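Long-range contact in succinate--CoA ligase subunit alpha (Campylobacter jejuni, PDB 6MEL), which is the alpha subunit of a CoA ligase, pairing an N-terminal Rossmann-type CoA-binding domain with a C-terminal CoA-ligase domain: residues A[116-121]-A[184-189]. Sequence-based numbering, arbitrary orientation.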
ATOM      1  N   GLY A 116       8.592   8.773  23.245  1.00 40.34           N
ATOM      2  CA  GLY A 116       8.351   7.454  23.896  1.00 40.87           C
ATOM      3  C   GLY A 116       6.928   6.934  23.696  1.00 41.88           C
ATOM      4  O   GLY A 116       6.475   6.161  24.471  1.00 43.79           O
ATOM      5  N   MET A 117       6.199   7.383  22.669  1.00 39.31           N
ATOM      6  CA  MET A 117       4.856   6.856  22.391  1.00 38.35           C
ATOM      7  C   MET A 117       4.977   5.727  21.369  1.00 38.99           C
ATOM      8  O   MET A 117       5.560   5.900  20.326  1.00 38.50           O
ATOM      9  CB  MET A 117       3.912   7.915  21.803  1.00 39.74           C
ATOM     10  CG  MET A 117       2.486   7.441  21.664  1.00 36.57           C
ATOM     11  SD  MET A 117       1.376   8.773  21.143  1.00 36.74           S
ATOM     12  CE  MET A 117       1.752   8.696  19.392  1.00 35.32           C
ATOM     13  N   LYS A 118       4.365   4.578  21.658  1.00 39.48           N
ATOM     14  CA  LYS A 118       4.273   3.517  20.679  1.00 38.90           C
ATOM     15  C   LYS A 118       3.007   3.688  19.865  1.00 36.83           C
ATOM     16  O   LYS A 118       1.999   4.215  20.359  1.00 36.49           O
ATOM     17  CB  LYS A 118       4.241   2.182  21.414  1.00 43.12           C
ATOM     18  CG  LYS A 118       5.429   1.914  22.336  1.00 46.36           C
ATOM     19  CD  LYS A 118       4.967   0.849  23.354  1.00 52.68           C
ATOM     20  CE  LYS A 118       6.010  -0.156  23.773  1.00 61.71           C
ATOM     21  NZ  LYS A 118       6.697   0.299  24.998  1.00 67.35           N
ATOM     22  N   ILE A 119       3.045   3.191  18.638  1.00 34.46           N
ATOM     23  CA  ILE A 119       1.907   3.242  17.725  1.00 32.87           C
ATOM     24  C   ILE A 119       1.543   1.821  17.303  1.00 33.10           C
ATOM     25  O   ILE A 119       2.417   0.966  17.088  1.00 36.35           O
ATOM     26  CB  ILE A 119       2.278   4.093  16.494  1.00 33.62           C
ATOM     27  CG1 ILE A 119       2.533   5.561  16.828  1.00 34.04           C
ATOM     28  CG2 ILE A 119       1.240   3.950  15.392  1.00 33.84           C
ATOM     29  CD1 ILE A 119       3.408   6.263  15.812  1.00 34.38           C
ATOM     30  N   ILE A 120       0.243   1.585  17.155  1.00 33.52           N
ATOM     31  CA  ILE A 120      -0.302   0.422  16.474  1.00 33.75           C
ATOM     32  C   ILE A 120      -1.100   0.942  15.290  1.00 33.41           C
ATOM     33  O   ILE A 120      -2.045   1.677  15.450  1.00 34.40           O
ATOM     34  CB  ILE A 120      -1.171  -0.431  17.413  1.00 34.33           C
ATOM     35  CG1 ILE A 120      -0.319  -1.048  18.529  1.00 37.75           C
ATOM     36  CG2 ILE A 120      -1.959  -1.476  16.660  1.00 34.80           C
ATOM     37  CD1 ILE A 120      -1.133  -1.678  19.648  1.00 39.73           C
ATOM     38  N   GLY A 121      -0.647   0.574  14.102  1.00 33.17           N
ATOM     39  CA  GLY A 121      -1.238   1.035  12.855  1.00 33.65           C
ATOM     40  C   GLY A 121      -0.253   1.936  12.120  1.00 32.54           C
ATOM     41  O   GLY A 121       0.967   1.849  12.338  1.00 32.99           O
ATOM     42  N   ILE A 184       4.555   1.648   9.674  1.00 34.25           N
ATOM     43  CA  ILE A 184       3.689   1.288  10.748  1.00 33.83           C
ATOM     44  C   ILE A 184       4.480   1.435  12.037  1.00 34.08           C
ATOM     45  O   ILE A 184       5.622   1.865  12.022  1.00 36.72           O
ATOM     46  CB  ILE A 184       3.143  -0.142  10.555  1.00 35.32           C
ATOM     47  CG1 ILE A 184       4.264  -1.168  10.379  1.00 37.23           C
ATOM     48  CG2 ILE A 184       2.146  -0.205   9.392  1.00 34.78           C
ATOM     49  CD1 ILE A 184       3.798  -2.593  10.521  1.00 39.35           C
ATOM     50  N   GLY A 185       3.838   1.120  13.157  1.00 35.45           N
ATOM     51  CA  GLY A 185       4.452   1.266  14.447  1.00 37.28           C
ATOM     52  C   GLY A 185       5.032  -0.040  14.941  1.00 37.37           C
ATOM     53  O   GLY A 185       5.924  -0.625  14.294  1.00 36.35           O
ATOM     54  N   LEU A 186       4.554  -0.488  16.100  1.00 35.07           N
ATOM     55  CA  LEU A 186       4.964  -1.767  16.635  1.00 37.10           C
ATOM     56  C   LEU A 186       4.724  -2.860  15.576  1.00 37.69           C
ATOM     57  O   LEU A 186       3.689  -2.886  14.880  1.00 38.63           O
ATOM     58  CB  LEU A 186       4.157  -2.086  17.894  1.00 38.06           C
ATOM     59  CG  LEU A 186       4.349  -1.171  19.096  1.00 38.09           C
ATOM     60  CD1 LEU A 186       3.398  -1.561  20.210  1.00 41.02           C
ATOM     61  CD2 LEU A 186       5.778  -1.189  19.599  1.00 40.99           C
ATOM     62  N   ALA A 187       5.676  -3.783  15.457  1.00 38.86           N
ATOM     63  CA  ALA A 187       5.544  -4.883  14.506  1.00 40.07           C
ATOM     64  C   ALA A 187       5.947  -6.223  15.154  1.00 38.32           C
ATOM     65  O   ALA A 187       5.777  -6.414  16.331  1.00 39.70           O
ATOM     66  CB  ALA A 187       6.357  -4.541  13.287  1.00 40.59           C
ATOM     67  N   TYR A 188       6.510  -7.142  14.370  1.00 37.17           N
ATOM     68  CA  TYR A 188       6.715  -8.518  14.812  1.00 36.73           C
ATOM     69  C   TYR A 188       7.702  -8.563  15.979  1.00 37.69           C
ATOM     70  O   TYR A 188       7.441  -9.210  16.990  1.00 38.12           O
ATOM     71  CB  TYR A 188       7.199  -9.401  13.647  1.00 36.67           C
ATOM     72  CG  TYR A 188       6.230  -9.399  12.499  1.00 36.93           C
ATOM     73  CD1 TYR A 188       4.991 -10.012  12.609  1.00 36.74           C
ATOM     74  CD2 TYR A 188       6.499  -8.687  11.339  1.00 37.71           C
ATOM     75  CE1 TYR A 188       4.060  -9.944  11.592  1.00 35.57           C
ATOM     76  CE2 TYR A 188       5.580  -8.621  10.310  1.00 36.80           C
ATOM     77  CZ  TYR A 188       4.363  -9.264  10.427  1.00 37.48           C
ATOM     78  OH  TYR A 188       3.481  -9.243   9.377  1.00 38.47           O
ATOM     79  N   LYS A 189       8.842  -7.882  15.862  1.00 40.96           N
ATOM     80  CA  LYS A 189       9.912  -8.040  16.879  1.00 42.92           C
ATOM     81  C   LYS A 189       9.426  -7.608  18.257  1.00 43.08           C
ATOM     82  O   LYS A 189       9.604  -8.333  19.212  1.00 43.45           O
ATOM     83  CB  LYS A 189      11.129  -7.174  16.565  1.00 45.98           C
ATOM     84  CG  LYS A 189      11.935  -7.679  15.388  1.00 48.59           C
ATOM     85  CD  LYS A 189      13.132  -6.803  15.062  1.00 50.05           C
ATOM     86  CE  LYS A 189      14.036  -7.583  14.126  1.00 54.53           C
ATOM     87  NZ  LYS A 189      15.100  -6.719  13.566  1.00 61.17           N
TER
HETATM   88  O   HOH W   1       1.868  -1.027  14.024  1.00 32.24           O
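L186 meets strand 118-120 with backbone and side chain, a compact example of an edge strand whose outward carbonyl, I119 O, is met by a loop of the other domain. L186 N donates to I119 O at 2.8 Å, nearly straight (162° at the hydrogen). The same oxygen receives a CA-H...O contact from G185 CA (3.3 Å). With chi1 -65°, L186 CG stands anti to its carbonyl carbon and packs against I119 O; CD1 reaches K118 CB at 4.0 Å and I120 CG1 at 4.1 Å, crossing both chains at a slant. K118 meets it mainly through CB and CG; beyond them its chain bends and leads its amine away. G121 O takes a weak bond from G185 N (3.1 Å) and a CA-H...O contact from I184 CA (3.2 Å). One water accepts from G121 N and, weakly, from G185 N, and probably donates to L186 O. The I119 side chain meets G185 CA through CB and packs on helices 78-87 and 102-115, while strand 92-95 bonds the strand's other edge. The last strand of the Rossmann-type sheet gains a polar partner in the loop before helix 188-197; here the domains join chiefly through backbone groups, one leucine supplying most apolar contact.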